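Local coordinates for lytic chitin monooxygenase (Enterococcus faecalis, PDB 4A02), which cleaves glycosidic bonds of alpha- and beta-chitin oxidatively with a copper cofactor, working in synergy with a chitinase, at residues Val25-Trp30 with Ser53-Leu58; Thr69-Gly74 with Ile161-Gln166. All blocks are in the same frame, centred on the assembly; numbering follows the deposited sequence.

Contact 1 (25-30 with 53-58) joins two loops that flank strand 36-38. Contact 2 (69-74 with 161-166) joins two parallel strands in the mixed sheet of the beta-sandwich. They share no element, and their centres lie about 24 Å apart. Both are partly buried. Contact 1 rests on one arginine that bonds to backbone carbonyls and packs on a phenylalanine, with an apolar inner side around V25, A28 and L58. Contact 2 rests on a ladder of backbone bonds, with isoleucines and a valine on the inner face and amide side chains on the outer one. Contact 1 lies nearer the copper ligand H1; contact 2 is away from the metal site.

Contact 1. Residues Val25-Trp30 with Ser53-Leu58; sequences VGRAQW and SGFEPL
R27 lies across one face of F55 and bonds to the backbone of S53 and G54. Its CB sits over the centre of the F55 ring, 3.7 Å from the centroid, in a CH-pi contact. CE1 of F55 lies under one face of the guanidinium, 3.6 Å from NE of R27. The two planes are 41° apart, so this is not a flat stack. R27 NH1 gives a nearly straight bond of 2.9 Å to S53 O, which lies at the guanidinium edge, in its plane. A bend in the R27 chain at chi3 (69°) turns the group to this carbonyl. R27 N donates to G54 O at 2.9 Å. The contact ties a 3-10 turn, 27-29, to a loop between strands 36-38 and 69-71, in the chitin-binding type-4 domain. The R27 side chain is about 9 Å from that of the copper ligand H1. On the inner side, A28 CB meets F55 CE2 at 3.8 Å. V25 CG1 meets L58 CD2 at 3.7 Å. Nearer the surface, P57 CB rests on G26 N at 3.6 Å. In the second shell, E31 forms a salt bridge with R27 NE, and I35 packs on both F55 and L58.

Contact 2. Residues Thr69-Gly74 with Ile161-Gln166; sequences TNITTG and IDVNIQ
The N70 and N164 side chains run side by side, but their amide planes are turned 68° apart. N164 ND2 donates to N70 OD1 at 2.9 Å. The oxygen lies close to the N164 amide plane, but the donor stands above the N70 carbonyl plane. CG of N164 is anti to its backbone N (chi1 176°), which sends the amide alongside N70. The Q166 side chain crosses that of N70 at about a right angle, with NE2 3.9 Å from N70 CB. Below, strand 69-71 pairs in parallel register with the end of strand 155-165, their short segment axes 49° apart. T69 N bonds to D162 O, and T69 O takes N164 N at 2.8 Å. I71 N bonds to N164 O, and Q166 N reaches I71 O at 2.9 Å. This is the parallel edge of the mixed sheet in the beta-sandwich. On the opposite face, I71 CG1 meets I165 CG1 at 3.8 Å, and L76 packs on I71. T73 CG2 touches I165 CG2 at 3.6 Å. One water joins T69 OG1 to D162 O; another joins T73 N to Q166 OXT. The chain end is thus held by backbone and water, and its carboxylate probably strengthens the water bridge.

Contact 1. Residues Val25-Trp30 with Ser53-Leu58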
# COMPACT_ATOMS: atom_id res chain seq x y z
N VAL A 25 -2.29 11.37 -9.09
CA VAL A 25 -2.66 10.08 -8.57
C VAL A 25 -4.12 9.73 -8.98
O VAL A 25 -4.75 8.84 -8.40
CB VAL A 25 -2.50 9.97 -7.05
CG1 VAL A 25 -1.03 10.04 -6.67
CG2 VAL A 25 -3.30 11.00 -6.31
N GLY A 26 -4.64 10.39 -10.02
CA GLY A 26 -6.00 10.14 -10.43
C GLY A 26 -6.97 10.37 -9.30
O GLY A 26 -6.85 11.31 -8.53
N ARG A 27 -7.97 9.48 -9.22
CA ARG A 27 -9.02 9.62 -8.21
C ARG A 27 -8.49 9.65 -6.79
O ARG A 27 -9.19 10.14 -5.92
CB ARG A 27 -10.02 8.47 -8.30
CG ARG A 27 -10.97 8.49 -9.47
CD ARG A 27 -11.76 7.20 -9.57
NE ARG A 27 -12.68 7.11 -8.46
CZ ARG A 27 -13.46 6.06 -8.23
NH1 ARG A 27 -13.44 5.03 -9.01
NH2 ARG A 27 -14.27 6.04 -7.21
N ALA A 28 -7.29 9.11 -6.54
CA ALA A 28 -6.77 9.10 -5.18
C ALA A 28 -6.52 10.47 -4.61
O ALA A 28 -6.35 10.61 -3.41
CB ALA A 28 -5.51 8.25 -5.10
N GLN A 29 -6.49 11.52 -5.47
CA GLN A 29 -6.33 12.85 -4.93
C GLN A 29 -7.50 13.22 -4.07
O GLN A 29 -7.35 14.01 -3.10
CB GLN A 29 -6.13 13.83 -6.09
CG GLN A 29 -5.91 15.26 -5.65
CD GLN A 29 -5.64 16.16 -6.83
OE1 GLN A 29 -4.92 15.81 -7.77
NE2 GLN A 29 -6.15 17.37 -6.80
N TRP A 30 -8.68 12.69 -4.37
CA TRP A 30 -9.91 12.97 -3.68
C TRP A 30 -10.41 11.79 -2.85
O TRP A 30 -11.16 12.03 -1.89
CB TRP A 30 -11.02 13.43 -4.68
CG TRP A 30 -10.53 14.63 -5.45
CD1 TRP A 30 -10.58 15.95 -5.09
CD2 TRP A 30 -9.86 14.63 -6.73
NE1 TRP A 30 -10.01 16.75 -6.03
CE2 TRP A 30 -9.55 15.95 -7.06
CE3 TRP A 30 -9.48 13.62 -7.62
CZ2 TRP A 30 -8.89 16.29 -8.23
CZ3 TRP A 30 -8.85 13.96 -8.76
CH2 TRP A 30 -8.57 15.28 -9.08
N SER A 53 -11.23 1.75 -11.82
CA SER A 53 -11.32 2.79 -12.82
C SER A 53 -11.05 4.15 -12.21
O SER A 53 -11.60 4.50 -11.18
CB SER A 53 -12.76 2.78 -13.38
OG SER A 53 -13.04 1.60 -14.06
N GLY A 54 -10.20 4.93 -12.88
CA GLY A 54 -9.88 6.25 -12.47
C GLY A 54 -8.65 6.39 -11.57
O GLY A 54 -8.22 7.53 -11.31
N PHE A 55 -8.14 5.25 -11.10
CA PHE A 55 -6.94 5.24 -10.28
C PHE A 55 -5.69 4.85 -11.07
O PHE A 55 -4.61 4.76 -10.50
CB PHE A 55 -7.11 4.30 -9.08
CG PHE A 55 -8.05 4.80 -8.03
CD1 PHE A 55 -9.39 4.50 -8.05
CD2 PHE A 55 -7.58 5.53 -6.95
CE1 PHE A 55 -10.25 4.91 -7.05
CE2 PHE A 55 -8.42 5.95 -5.93
CZ PHE A 55 -9.77 5.64 -5.97
N GLU A 56 -5.82 4.69 -12.40
CA GLU A 56 -4.70 4.24 -13.21
C GLU A 56 -3.46 5.12 -13.11
O GLU A 56 -2.37 4.55 -13.26
CB GLU A 56 -5.06 4.12 -14.70
CG GLU A 56 -6.23 3.26 -15.05
CD GLU A 56 -7.61 3.86 -14.92
OE1 GLU A 56 -7.78 4.99 -14.41
OE2 GLU A 56 -8.60 3.15 -15.31
N PRO A 57 -3.51 6.43 -12.88
CA PRO A 57 -2.23 7.18 -12.76
C PRO A 57 -1.33 6.63 -11.67
O PRO A 57 -0.10 6.75 -11.78
CB PRO A 57 -2.66 8.62 -12.52
CG PRO A 57 -4.03 8.68 -13.19
CD PRO A 57 -4.65 7.36 -12.84
N LEU A 58 -1.90 6.03 -10.62
CA LEU A 58 -1.09 5.40 -9.58
C LEU A 58 -0.20 4.29 -10.12
O LEU A 58 0.80 3.96 -9.48
CB LEU A 58 -1.97 4.81 -8.49
CG LEU A 58 -2.57 5.83 -7.51
CD1 LEU A 58 -3.64 5.13 -6.68
CD2 LEU A 58 -1.50 6.41 -6.59

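Contact 2. Residues Thr69-Gly74 with Ile161-Gln166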
# COMPACT_ATOMS: atom_id res chain seq x y z
N THR A 69 9.42 7.64 1.33
CA THR A 69 9.75 7.86 2.75
C THR A 69 11.01 7.09 3.10
O THR A 69 11.10 5.89 2.86
CB THR A 69 8.60 7.38 3.65
OG1 THR A 69 7.45 8.16 3.38
CG2 THR A 69 8.96 7.49 5.11
N ASN A 70 11.95 7.76 3.77
CA ASN A 70 13.14 7.06 4.27
C ASN A 70 12.78 6.19 5.46
O ASN A 70 12.15 6.64 6.41
CB ASN A 70 14.19 8.07 4.69
CG ASN A 70 14.71 8.91 3.51
OD1 ASN A 70 14.82 8.41 2.39
ND2 ASN A 70 14.98 10.17 3.78
N ILE A 71 13.21 4.93 5.40
CA ILE A 71 13.06 3.98 6.50
C ILE A 71 14.35 3.18 6.62
O ILE A 71 15.20 3.19 5.75
CB ILE A 71 11.87 3.03 6.30
CG1 ILE A 71 12.07 2.05 5.13
CG2 ILE A 71 10.56 3.81 6.15
CD1 ILE A 71 11.05 0.94 5.10
N THR A 72 14.46 2.43 7.72
CA THR A 72 15.52 1.44 7.89
C THR A 72 14.92 0.05 7.70
O THR A 72 13.71 -0.13 7.55
CB THR A 72 16.19 1.54 9.25
OG1 THR A 72 15.27 1.15 10.26
CG2 THR A 72 16.73 2.89 9.52
N THR A 73 15.78 -0.97 7.69
CA THR A 73 15.32 -2.34 7.76
C THR A 73 14.94 -2.67 9.20
O THR A 73 15.03 -1.84 10.12
CB THR A 73 16.38 -3.30 7.24
OG1 THR A 73 17.53 -3.21 8.10
CG2 THR A 73 16.83 -2.98 5.84
N GLY A 74 14.46 -3.90 9.42
CA GLY A 74 13.99 -4.29 10.72
C GLY A 74 12.55 -3.90 10.95
O GLY A 74 11.82 -3.56 10.01
N ILE A 161 3.06 1.66 -1.21
CA ILE A 161 3.79 2.62 -0.36
C ILE A 161 5.22 2.67 -0.85
O ILE A 161 5.92 1.65 -0.89
CB ILE A 161 3.75 2.14 1.10
CG1 ILE A 161 2.32 1.93 1.63
CG2 ILE A 161 4.54 3.09 2.00
CD1 ILE A 161 2.19 0.76 2.51
N ASP A 162 5.69 3.85 -1.26
CA ASP A 162 7.04 4.05 -1.74
C ASP A 162 7.98 4.40 -0.58
O ASP A 162 7.69 5.35 0.17
CB ASP A 162 7.05 5.20 -2.75
CG ASP A 162 6.19 4.91 -3.95
OD1 ASP A 162 6.65 4.09 -4.81
OD2 ASP A 162 5.08 5.48 -4.05
N VAL A 163 9.08 3.66 -0.46
CA VAL A 163 10.04 3.91 0.59
C VAL A 163 11.45 3.90 0.00
O VAL A 163 11.72 3.34 -1.06
CB VAL A 163 9.92 2.89 1.74
CG1 VAL A 163 8.57 3.00 2.40
CG2 VAL A 163 10.19 1.46 1.27
N ASN A 164 12.36 4.54 0.74
CA ASN A 164 13.79 4.52 0.47
C ASN A 164 14.45 3.90 1.67
O ASN A 164 14.39 4.49 2.76
CB ASN A 164 14.31 5.92 0.18
CG ASN A 164 15.82 5.88 -0.01
OD1 ASN A 164 16.33 5.14 -0.84
ND2 ASN A 164 16.51 6.61 0.84
N ILE A 165 15.04 2.73 1.51
CA ILE A 165 15.54 1.97 2.63
C ILE A 165 17.03 2.26 2.77
O ILE A 165 17.83 2.01 1.87
CB ILE A 165 15.22 0.48 2.49
CG1 ILE A 165 13.72 0.32 2.23
CG2 ILE A 165 15.70 -0.27 3.72
CD1 ILE A 165 13.19 -1.10 2.20
N GLN A 166 17.36 2.81 3.92
CA GLN A 166 18.74 3.22 4.22
C GLN A 166 19.63 2.04 4.49
O GLN A 166 20.83 2.20 4.38
CB GLN A 166 18.74 4.20 5.37
CG GLN A 166 17.95 5.46 5.10
CD GLN A 166 18.01 6.45 6.23
OE1 GLN A 166 18.33 6.00 7.45
NE2 GLN A 166 17.85 7.69 5.94
OXT GLN A 166 19.08 0.92 4.80
O HOH W 1 6.02 6.37 2.12
O HOH W 2 18.55 -0.03 7.37